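PDB 2Q9U: A-type flavoprotein from Giardia intestinalis, which scavenges O2 in this parasite, probably reducing it at a diiron centre with electrons passed on by bound flavin mononucleotide. Local coordinates for residues V53-K58 with F168-F173; G88-S93 with S228-S233. All coordinates share one frame; numbering follows the deposited sequence.

Contact 1. Residues V53-K58 with F168-F173; sequences VIDSVK and FSNDGF. With FEO (mu-oxo-diiron), chain G.
In the metallo-beta-lactamase-like domain, strand 52-54 with the residue after it meets strand 166-170, of the other beta sheet of the sandwich, near the diiron site through Ile54 with Phe168 and Asp55 with Asn170. The apolar half is a CH-pi contact: Ile54 CG1 lies 4.0 Å from the centroid of the Phe168 ring and 9° off its normal, over the centre of one face. Ile54 CG2 packs against the root of the ring, 4.0 Å from Phe168 CB, the two side chains crossing at about a right angle. This split follows from a chi1 of -48°, which sets CG2 anti to the backbone N and CG1 beside it, bringing both branches to the aromatic group.

One residue on from Ile54 and two on from Phe168, Asn170 ND2 donates to Asp55 OD2 at 3.1 Å, with an N-H...O angle of 154°. The acceptor lies close to the amide plane, whereas the donor comes from well above the carboxylate plane. The other carboxylate oxygen, OD1, takes the backbone N-H of Asn84. Asn170 OD1 receives a weak bond from Asp171 N, in the type II' turn from Ser169 to Gly172. Asp171 bridges the irons, its OD1 2.0 Å from FE1 and its OD2 2.0 Å from FE2. Asp55 therefore stands one step behind Asn170, itself only weakly bonded to the bridging ligand's backbone N-H: two N-H groups hold the buried carboxylate of Asp55.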
loop_
_atom_site.group_PDB
_atom_site.type_symbol
_atom_site.label_atom_id
_atom_site.label_comp_id
_atom_site.label_asym_id
_atom_site.label_seq_id
_atom_site.Cartn_x
_atom_site.Cartn_y
_atom_site.Cartn_z
ATOM N N VAL A 53 -4.275 28.774 -27.182
ATOM C CA VAL A 53 -4.218 27.783 -26.094
ATOM C C VAL A 53 -2.840 27.833 -25.459
ATOM O O VAL A 53 -1.822 27.860 -26.156
ATOM C CB VAL A 53 -4.515 26.353 -26.584
ATOM C CG1 VAL A 53 -4.400 25.315 -25.425
ATOM C CG2 VAL A 53 -5.910 26.293 -27.207
ATOM N N ILE A 54 -2.831 27.850 -24.130
ATOM C CA ILE A 54 -1.591 27.781 -23.353
ATOM C C ILE A 54 -1.482 26.385 -22.753
ATOM O O ILE A 54 -2.339 25.958 -21.981
ATOM C CB ILE A 54 -1.580 28.814 -22.204
ATOM C CG1 ILE A 54 -2.000 30.217 -22.707
ATOM C CG2 ILE A 54 -0.199 28.795 -21.456
ATOM C CD1 ILE A 54 -0.973 30.868 -23.650
ATOM N N ASP A 55 -0.422 25.690 -23.138
ATOM C CA ASP A 55 -0.089 24.347 -22.666
ATOM C C ASP A 55 -1.041 23.214 -23.075
ATOM O O ASP A 55 -2.144 23.450 -23.543
ATOM C CB ASP A 55 0.233 24.359 -21.146
ATOM C CG ASP A 55 1.514 25.162 -20.841
ATOM O OD1 ASP A 55 2.470 25.100 -21.676
ATOM O OD2 ASP A 55 1.549 25.863 -19.800
ATOM N N SER A 56 -0.571 21.982 -22.916
ATOM C CA SER A 56 -1.396 20.806 -23.146
ATOM C C SER A 56 -1.500 20.010 -21.828
ATOM O O SER A 56 -1.306 20.569 -20.743
ATOM C CB SER A 56 -0.794 19.977 -24.294
ATOM O OG SER A 56 -1.616 18.881 -24.661
ATOM N N VAL A 57 -1.824 18.715 -21.930
ATOM C CA VAL A 57 -2.004 17.835 -20.760
ATOM C C VAL A 57 -1.433 16.445 -21.082
ATOM O O VAL A 57 -1.204 16.135 -22.250
ATOM C CB VAL A 57 -3.502 17.649 -20.340
ATOM C CG1 VAL A 57 -4.197 19.004 -19.993
ATOM C CG2 VAL A 57 -4.293 16.920 -21.404
ATOM N N LYS A 58 -1.275 15.625 -20.036
ATOM C CA LYS A 58 -0.782 14.249 -20.152
ATOM C C LYS A 58 -1.700 13.451 -21.094
ATOM O O LYS A 58 -2.929 13.570 -20.986
ATOM C CB LYS A 58 -0.786 13.627 -18.754
ATOM C CG LYS A 58 0.242 12.508 -18.551
ATOM C CD LYS A 58 0.007 11.846 -17.183
ATOM C CE LYS A 58 0.734 12.550 -16.018
ATOM N NZ LYS A 58 0.581 11.813 -14.672
ATOM N N PHE A 168 1.361 33.250 -16.962
ATOM C CA PHE A 168 1.105 31.800 -17.105
ATOM C C PHE A 168 2.402 31.119 -16.693
ATOM O O PHE A 168 3.392 31.116 -17.449
ATOM C CB PHE A 168 0.750 31.458 -18.557
ATOM C CG PHE A 168 -0.542 32.074 -19.028
ATOM C CD1 PHE A 168 -1.767 31.455 -18.760
ATOM C CD2 PHE A 168 -0.535 33.252 -19.767
ATOM C CE1 PHE A 168 -2.977 32.018 -19.198
ATOM C CE2 PHE A 168 -1.724 33.813 -20.217
ATOM C CZ PHE A 168 -2.948 33.206 -19.937
ATOM N N SER A 169 2.433 30.602 -15.470
ATOM C CA SER A 169 3.720 30.214 -14.888
ATOM C C SER A 169 4.072 28.738 -15.076
ATOM O O SER A 169 5.117 28.299 -14.635
ATOM C CB SER A 169 3.744 30.562 -13.390
ATOM O OG SER A 169 2.646 29.938 -12.741
ATOM N N ASN A 170 3.168 27.976 -15.679
ATOM C CA ASN A 170 3.406 26.541 -15.916
ATOM C C ASN A 170 3.685 25.843 -14.552
ATOM O O ASN A 170 2.890 26.023 -13.624
ATOM C CB ASN A 170 4.515 26.373 -16.988
ATOM C CG ASN A 170 4.708 24.939 -17.434
ATOM O OD1 ASN A 170 5.713 24.313 -17.109
ATOM N ND2 ASN A 170 3.743 24.413 -18.172
ATOM N N ASP A 171 4.770 25.085 -14.413
ATOM C CA ASP A 171 5.075 24.387 -13.166
ATOM C C ASP A 171 5.254 25.389 -12.025
ATOM O O ASP A 171 4.920 25.112 -10.842
ATOM C CB ASP A 171 6.359 23.557 -13.289
ATOM C CG ASP A 171 6.138 22.166 -13.917
ATOM O OD1 ASP A 171 5.011 21.591 -13.896
ATOM O OD2 ASP A 171 7.146 21.642 -14.421
ATOM N N GLY A 172 5.789 26.568 -12.360
ATOM C CA GLY A 172 5.939 27.613 -11.343
ATOM C C GLY A 172 4.643 27.900 -10.609
ATOM O O GLY A 172 3.573 27.988 -11.226
ATOM N N PHE A 173 4.747 28.047 -9.288
ATOM C CA PHE A 173 3.607 28.353 -8.409
ATOM C C PHE A 173 2.592 27.218 -8.329
ATOM O O PHE A 173 1.498 27.395 -7.800
ATOM C CB PHE A 173 2.904 29.676 -8.775
ATOM C CG PHE A 173 3.786 30.877 -8.598
ATOM C CD1 PHE A 173 4.634 31.290 -9.638
ATOM C CD2 PHE A 173 3.794 31.566 -7.393
ATOM C CE1 PHE A 173 5.487 32.403 -9.461
ATOM C CE2 PHE A 173 4.633 32.680 -7.198
ATOM C CZ PHE A 173 5.479 33.089 -8.244
HETATM FE FE1 FEO G . 4.413 19.706 -14.355
HETATM FE FE2 FEO G . 7.792 19.811 -15.074
HETATM O O FEO G . 5.838 19.314 -15.464
#

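Contact 2. Residues G88-S93 with S228-S233; sequences GDHASS and SAHGVS. With FEO (mu-oxo-diiron), chain G.
The imidazoles of His90 and His230 form an offset edge-to-face pair, with centroids 4.6 Å apart and planes at 62°. The edge of His90 is turned to the face of His230, and CE1 is the atom lying over that face. Both rings direct NE2 at the same iron, FE1, at 2.2 Å from His90 and 2.1 Å from His230. The two NE2 atoms are consequently only 3.1 Å apart, a spacing set by shared coordination and not by a hydrogen bond.

Asp89 adds a carboxylate oxygen to the same iron: a chi1 of 55° turns CG in between the two backbone arms, N and C, and OD2 then reaches FE1 at 2.1 Å. The same oxygen lies at the edge of the His230 ring, near its plane, 2.8 Å from NE2 by virtue of the common metal. These ligands come from two loops of the metallo-beta-lactamase-like fold, one following strand 80-82 and the other following strand 225-228, while the bridging Asp171 and the oxo bridge supply the remaining two ligands of FE1.

Ala229 CB approaches the His90 ring obliquely and comes within 3.4 Å of its CE1. The far nitrogen of His230, ND1, is hydrogen-bonded to Ser40 O, which fixes the ring's rotation and could make its NE2 a stronger donor to the iron. Tyr267 of the second subunit, an FMN-binding residue, packs against Asp89.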
loop_
_atom_site.group_PDB
_atom_site.type_symbol
_atom_site.label_atom_id
_atom_site.label_comp_id
_atom_site.label_asym_id
_atom_site.label_seq_id
_atom_site.Cartn_x
_atom_site.Cartn_y
_atom_site.Cartn_z
ATOM N N GLY A 88 6.019 15.602 -20.163
ATOM C CA GLY A 88 4.798 14.870 -20.544
ATOM C C GLY A 88 3.497 15.311 -19.889
ATOM O O GLY A 88 2.443 15.296 -20.525
ATOM N N ASP A 89 3.555 15.705 -18.624
ATOM C CA ASP A 89 2.346 16.130 -17.934
ATOM C C ASP A 89 1.662 17.351 -18.564
ATOM O O ASP A 89 0.460 17.514 -18.407
ATOM C CB ASP A 89 2.546 16.303 -16.422
ATOM C CG ASP A 89 3.690 17.253 -16.061
ATOM O OD1 ASP A 89 4.709 17.300 -16.772
ATOM O OD2 ASP A 89 3.574 17.947 -15.032
ATOM N N HIS A 90 2.407 18.189 -19.280
ATOM C CA HIS A 90 1.791 19.318 -19.996
ATOM C C HIS A 90 1.874 19.196 -21.500
ATOM O O HIS A 90 1.561 20.152 -22.206
ATOM C CB HIS A 90 2.509 20.612 -19.603
ATOM C CG HIS A 90 2.697 20.715 -18.136
ATOM N ND1 HIS A 90 1.647 20.967 -17.290
ATOM C CD2 HIS A 90 3.778 20.490 -17.351
ATOM C CE1 HIS A 90 2.072 20.913 -16.038
ATOM N NE2 HIS A 90 3.365 20.635 -16.050
ATOM N N ALA A 91 2.334 18.063 -22.005
ATOM C CA ALA A 91 2.698 18.031 -23.425
ATOM C C ALA A 91 2.365 16.753 -24.178
ATOM O O ALA A 91 2.248 16.787 -25.403
ATOM C CB ALA A 91 4.217 18.400 -23.606
ATOM N N SER A 92 2.222 15.624 -23.472
ATOM C CA SER A 92 2.251 14.348 -24.180
ATOM C C SER A 92 1.029 14.064 -25.059
ATOM O O SER A 92 1.116 13.234 -25.990
ATOM C CB SER A 92 2.550 13.175 -23.249
ATOM O OG SER A 92 1.572 13.048 -22.239
ATOM N N SER A 93 -0.082 14.766 -24.807
ATOM C CA SER A 93 -1.242 14.687 -25.736
ATOM C C SER A 93 -0.867 15.162 -27.146
ATOM O O SER A 93 -1.551 14.843 -28.114
ATOM C CB SER A 93 -2.418 15.511 -25.216
ATOM O OG SER A 93 -3.022 14.922 -24.072
ATOM N N SER A 228 -1.180 28.890 -12.876
ATOM C CA SER A 228 -0.190 27.829 -12.854
ATOM C C SER A 228 -0.701 26.610 -13.639
ATOM O O SER A 228 -1.882 26.489 -13.863
ATOM C CB SER A 228 0.078 27.414 -11.396
ATOM O OG SER A 228 1.047 26.368 -11.364
ATOM N N ALA A 229 0.200 25.707 -14.003
ATOM C CA ALA A 229 -0.169 24.465 -14.720
ATOM C C ALA A 229 -0.491 23.271 -13.789
ATOM O O ALA A 229 -0.927 22.229 -14.259
ATOM C CB ALA A 229 0.906 24.089 -15.754
ATOM N N HIS A 230 -0.323 23.445 -12.480
ATOM C CA HIS A 230 -0.742 22.423 -11.497
ATOM C C HIS A 230 -1.549 23.047 -10.359
ATOM O O HIS A 230 -1.110 24.042 -9.753
ATOM C CB HIS A 230 0.462 21.712 -10.879
ATOM C CG HIS A 230 1.218 20.839 -11.831
ATOM N ND1 HIS A 230 0.692 19.694 -12.380
ATOM C CD2 HIS A 230 2.483 20.939 -12.304
ATOM C CE1 HIS A 230 1.596 19.136 -13.174
ATOM N NE2 HIS A 230 2.689 19.875 -13.140
ATOM N N GLY A 231 -2.724 22.477 -10.082
ATOM C CA GLY A 231 -3.461 22.848 -8.891
ATOM C C GLY A 231 -4.197 24.161 -9.077
ATOM O O GLY A 231 -4.745 24.412 -10.157
ATOM N N VAL A 232 -4.203 24.994 -8.039
ATOM C CA VAL A 232 -4.958 26.242 -8.081
ATOM C C VAL A 232 -4.077 27.415 -8.504
ATOM O O VAL A 232 -2.828 27.363 -8.422
ATOM C CB VAL A 232 -5.693 26.573 -6.740
ATOM C CG1 VAL A 232 -6.704 25.493 -6.422
ATOM C CG2 VAL A 232 -4.698 26.735 -5.595
ATOM N N SER A 233 -4.747 28.455 -8.977
ATOM C CA SER A 233 -4.077 29.667 -9.434
ATOM C C SER A 233 -4.224 30.774 -8.391
ATOM O O SER A 233 -4.948 30.625 -7.392
ATOM C CB SER A 233 -4.659 30.078 -10.793
ATOM O OG SER A 233 -4.245 29.144 -11.757
HETATM FE FE1 FEO G . 4.413 19.706 -14.355
HETATM FE FE2 FEO G . 7.792 19.811 -15.074
HETATM O O FEO G . 5.838 19.314 -15.464
#

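How the contacts relate
Both contacts are buried, and they interlock along the chain, their segments alternating within the same domain. Contact 1 joins strands of the two sheets, whereas contact 2 joins loops beyond strands 80-82 and 225-228; their centres lie about 5 Å apart. The chemistry shifts accordingly, from apolar packing and an amide-carboxylate bond to rings and a carboxylate assembled round FE1. Asp171, in 168-173, carries contact 1 onto both irons, but the residues that touch across contact 2 are themselves mostly ligands. Probable hydrogen bonds stitch the two together: Asn170 O to Ala229 N at 2.7 Å and Val57 O to Ser93 OG at 2.8 Å.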